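Local structure of pyoverdine synthetase F (Pseudomonas aeruginosa PAO1, 6CUL) at residues Asp190-Ala195 against Leu249-Asn254. The protein is a pyoverdine synthetase with an alpha/beta fold, built around a mixed, largely parallel central sheet packed with helices. Sequence-based numbering, arbitrary orientation.
Sequences DALYGA and LELRWN
Leu192 and Leu251 mark the nearest approach of two helical segments, Asp190-Ala195 and Leu249-Asn254, with their CA atoms 7.1 Å apart. Each segment keeps its own i+4 backbone bonding, as in Gly194 N to Asp190 O at 3.0 Å, and what joins the two is apolar packing that buries a modest 108 Å². One side chain bridges the gap. The CA-CB bond of Leu251 aims at the other helix; CG, anti to the backbone N (chi1 -173°), is carried toward that helix, and chi2 of 39° turns CD2, the one Leu251 atom that touches, onto it. That methyl settles against the backbone between two consecutive residues, 3.9 Å from Ala191 CB on one hand and 3.8 Å from Leu192 CB on the other. Between them it meets the main chain itself, lying 3.5 Å from Leu192 N. The CA-CB bond of Ala191 is also directed at the partner helix. Leu251 also touches Thr188, one turn earlier on helix 187-195. The contact thus joins helix 187-195 to the N-terminal part of the long helix 248-271, whose other flank meets hairpin 23-32: Trp253 NE1 hydrogen-bonds to Tyr32 O, and its ring meets that of Tyr26.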
ATOM      1  N   ASP A 190      -6.824  -7.914 -12.517  1.00 39.70           N
ATOM      2  CA  ASP A 190      -8.201  -8.357 -12.727  1.00 40.50           C
ATOM      3  C   ASP A 190      -9.043  -7.223 -13.364  1.00 41.96           C
ATOM      4  O   ASP A 190      -9.901  -7.519 -14.123  1.00 37.64           O
ATOM      5  CB  ASP A 190      -8.870  -8.777 -11.435  1.00 26.10           C
ATOM      6  CG  ASP A 190      -8.591 -10.138 -11.046  1.00 25.75           C
ATOM      7  OD1 ASP A 190      -8.141 -10.920 -11.768  1.00 34.83           O
ATOM      8  OD2 ASP A 190      -8.824 -10.455  -9.964  1.00 22.50           O
ATOM      9  N   ALA A 191      -8.835  -5.963 -12.946  1.00 44.59           N
ATOM     10  CA  ALA A 191      -9.419  -4.813 -13.482  1.00 36.41           C
ATOM     11  C   ALA A 191      -9.001  -4.571 -14.929  1.00 40.36           C
ATOM     12  O   ALA A 191      -9.814  -4.241 -15.682  1.00 46.06           O
ATOM     13  CB  ALA A 191      -9.068  -3.664 -12.617  1.00 36.31           C
ATOM     14  N   LEU A 192      -7.754  -4.715 -15.307  1.00 32.60           N
ATOM     15  CA  LEU A 192      -7.369  -4.551 -16.660  1.00 32.25           C
ATOM     16  C   LEU A 192      -7.927  -5.641 -17.528  1.00 37.57           C
ATOM     17  O   LEU A 192      -8.413  -5.367 -18.543  1.00 48.47           O
ATOM     18  CB  LEU A 192      -5.869  -4.515 -16.752  1.00 44.08           C
ATOM     19  CG  LEU A 192      -5.115  -4.345 -18.056  1.00 36.59           C
ATOM     20  CD1 LEU A 192      -4.905  -2.909 -18.370  1.00 39.34           C
ATOM     21  CD2 LEU A 192      -3.780  -5.002 -18.029  1.00 32.22           C
ATOM     22  N   TYR A 193      -7.868  -6.892 -17.140  1.00 36.83           N
ATOM     23  CA  TYR A 193      -8.460  -7.935 -17.942  1.00 42.47           C
ATOM     24  C   TYR A 193     -10.002  -7.912 -18.036  1.00 47.54           C
ATOM     25  O   TYR A 193     -10.514  -8.301 -19.022  1.00 48.30           O
ATOM     26  CB  TYR A 193      -7.843  -9.305 -17.644  1.00 43.34           C
ATOM     27  CG  TYR A 193      -6.352  -9.350 -17.881  1.00 34.41           C
ATOM     28  CD1 TYR A 193      -5.856  -9.230 -19.099  1.00 37.80           C
ATOM     29  CD2 TYR A 193      -5.458  -9.493 -16.860  1.00 29.43           C
ATOM     30  CE1 TYR A 193      -4.513  -9.244 -19.303  1.00 34.17           C
ATOM     31  CE2 TYR A 193      -4.124  -9.468 -17.073  1.00 29.57           C
ATOM     32  CZ  TYR A 193      -3.693  -9.369 -18.308  1.00 29.99           C
ATOM     33  OH  TYR A 193      -2.429  -9.398 -18.586  1.00 36.40           O
ATOM     34  N   GLY A 194     -10.721  -7.478 -17.007  1.00 51.04           N
ATOM     35  CA  GLY A 194     -12.157  -7.334 -16.986  1.00 45.05           C
ATOM     36  C   GLY A 194     -12.622  -6.359 -18.014  1.00 47.91           C
ATOM     37  O   GLY A 194     -13.688  -6.505 -18.519  1.00 49.49           O
ATOM     38  N   ALA A 195     -11.865  -5.291 -18.227  1.00 56.42           N
ATOM     39  CA  ALA A 195     -12.112  -4.373 -19.282  1.00 54.41           C
ATOM     40  C   ALA A 195     -12.095  -5.081 -20.646  1.00 53.45           C
ATOM     41  O   ALA A 195     -12.873  -4.771 -21.479  1.00 51.78           O
ATOM     42  CB  ALA A 195     -11.066  -3.291 -19.237  1.00 52.32           C
ATOM     43  N   LEU A 249       0.523  -0.016 -16.442  1.00 33.80           N
ATOM     44  CA  LEU A 249       1.086   1.203 -15.900  1.00 22.45           C
ATOM     45  C   LEU A 249       0.077   2.318 -15.903  1.00 29.08           C
ATOM     46  O   LEU A 249       0.145   3.107 -15.062  1.00 28.94           O
ATOM     47  CB  LEU A 249       2.314   1.632 -16.656  1.00 29.61           C
ATOM     48  CG  LEU A 249       3.450   0.713 -16.405  1.00 33.63           C
ATOM     49  CD1 LEU A 249       4.591   1.032 -17.297  1.00 30.95           C
ATOM     50  CD2 LEU A 249       3.832   0.748 -14.979  1.00 29.72           C
ATOM     51  N   GLU A 250      -0.745   2.438 -16.939  1.00 34.16           N
ATOM     52  CA  GLU A 250      -1.818   3.412 -16.994  1.00 36.35           C
ATOM     53  C   GLU A 250      -2.934   3.169 -15.975  1.00 33.38           C
ATOM     54  O   GLU A 250      -3.419   4.056 -15.409  1.00 38.15           O
ATOM     55  CB  GLU A 250      -2.411   3.496 -18.372  1.00 34.18           C
ATOM     56  CG  GLU A 250      -1.546   4.145 -19.403  1.00 36.52           C
ATOM     57  CD  GLU A 250      -1.575   3.447 -20.718  1.00 37.60           C
ATOM     58  OE1 GLU A 250      -2.185   2.443 -20.799  1.00 37.00           O
ATOM     59  OE2 GLU A 250      -0.964   3.899 -21.637  1.00 38.65           O
ATOM     60  N   LEU A 251      -3.359   1.951 -15.804  1.00 34.63           N
ATOM     61  CA  LEU A 251      -4.376   1.651 -14.823  1.00 42.31           C
ATOM     62  C   LEU A 251      -3.950   1.935 -13.376  1.00 38.17           C
ATOM     63  O   LEU A 251      -4.682   2.515 -12.672  1.00 42.42           O
ATOM     64  CB  LEU A 251      -4.876   0.225 -14.967  1.00 48.20           C
ATOM     65  CG  LEU A 251      -6.058  -0.189 -14.112  1.00 50.45           C
ATOM     66  CD1 LEU A 251      -7.073   0.907 -14.000  1.00 54.74           C
ATOM     67  CD2 LEU A 251      -6.715  -1.391 -14.690  1.00 38.77           C
ATOM     68  N   ARG A 252      -2.741   1.575 -13.009  1.00 43.44           N
ATOM     69  CA  ARG A 252      -2.242   1.834 -11.689  1.00 40.53           C
ATOM     70  C   ARG A 252      -2.202   3.292 -11.389  1.00 33.51           C
ATOM     71  O   ARG A 252      -2.641   3.664 -10.394  1.00 31.89           O
ATOM     72  CB  ARG A 252      -0.816   1.302 -11.510  1.00 24.76           C
ATOM     73  CG  ARG A 252      -0.676  -0.192 -11.364  1.00 44.08           C
ATOM     74  CD  ARG A 252       0.649  -0.685 -10.761  1.00 35.46           C
ATOM     75  NE  ARG A 252       1.815   0.056 -11.044  1.00 23.10           N
ATOM     76  CZ  ARG A 252       2.865  -0.433 -11.631  1.00 22.36           C
ATOM     77  NH1 ARG A 252       2.926  -1.658 -11.987  1.00 14.28           N
ATOM     78  NH2 ARG A 252       3.872   0.338 -11.824  1.00 36.90           N
ATOM     79  N   TRP A 253      -1.650   4.071 -12.288  1.00 33.41           N
ATOM     80  CA  TRP A 253      -1.586   5.486 -12.122  1.00 32.87           C
ATOM     81  C   TRP A 253      -3.009   6.045 -12.040  1.00 31.33           C
ATOM     82  O   TRP A 253      -3.312   6.626 -11.114  1.00 30.88           O
ATOM     83  CB  TRP A 253      -0.797   6.095 -13.303  1.00 28.17           C
ATOM     84  CG  TRP A 253      -0.320   7.490 -13.137  1.00 33.40           C
ATOM     85  CD1 TRP A 253       0.874   7.893 -12.704  1.00 24.79           C
ATOM     86  CD2 TRP A 253      -1.053   8.661 -13.401  1.00 33.21           C
ATOM     87  NE1 TRP A 253       0.936   9.207 -12.672  1.00 27.59           N
ATOM     88  CE2 TRP A 253      -0.242   9.718 -13.102  1.00 25.07           C
ATOM     89  CE3 TRP A 253      -2.336   8.916 -13.867  1.00 23.83           C
ATOM     90  CZ2 TRP A 253      -0.671  11.018 -13.238  1.00 34.38           C
ATOM     91  CZ3 TRP A 253      -2.746  10.157 -13.982  1.00 29.72           C
ATOM     92  CH2 TRP A 253      -1.927  11.213 -13.678  1.00 29.92           C
ATOM     93  N   ASN A 254      -3.877   5.747 -12.938  1.00 34.69           N
ATOM     94  CA  ASN A 254      -5.173   6.296 -12.820  1.00 31.70           C
ATOM     95  C   ASN A 254      -5.953   5.926 -11.544  1.00 34.83           C
ATOM     96  O   ASN A 254      -6.602   6.742 -10.985  1.00 34.97           O
ATOM     97  CB  ASN A 254      -5.952   5.900 -14.012  1.00 30.62           C
ATOM     98  CG  ASN A 254      -5.521   6.627 -15.226  1.00 32.48           C
ATOM     99  OD1 ASN A 254      -4.771   7.526 -15.172  1.00 29.21           O
ATOM    100  ND2 ASN A 254      -6.010   6.213 -16.322  1.00 41.09           N
TER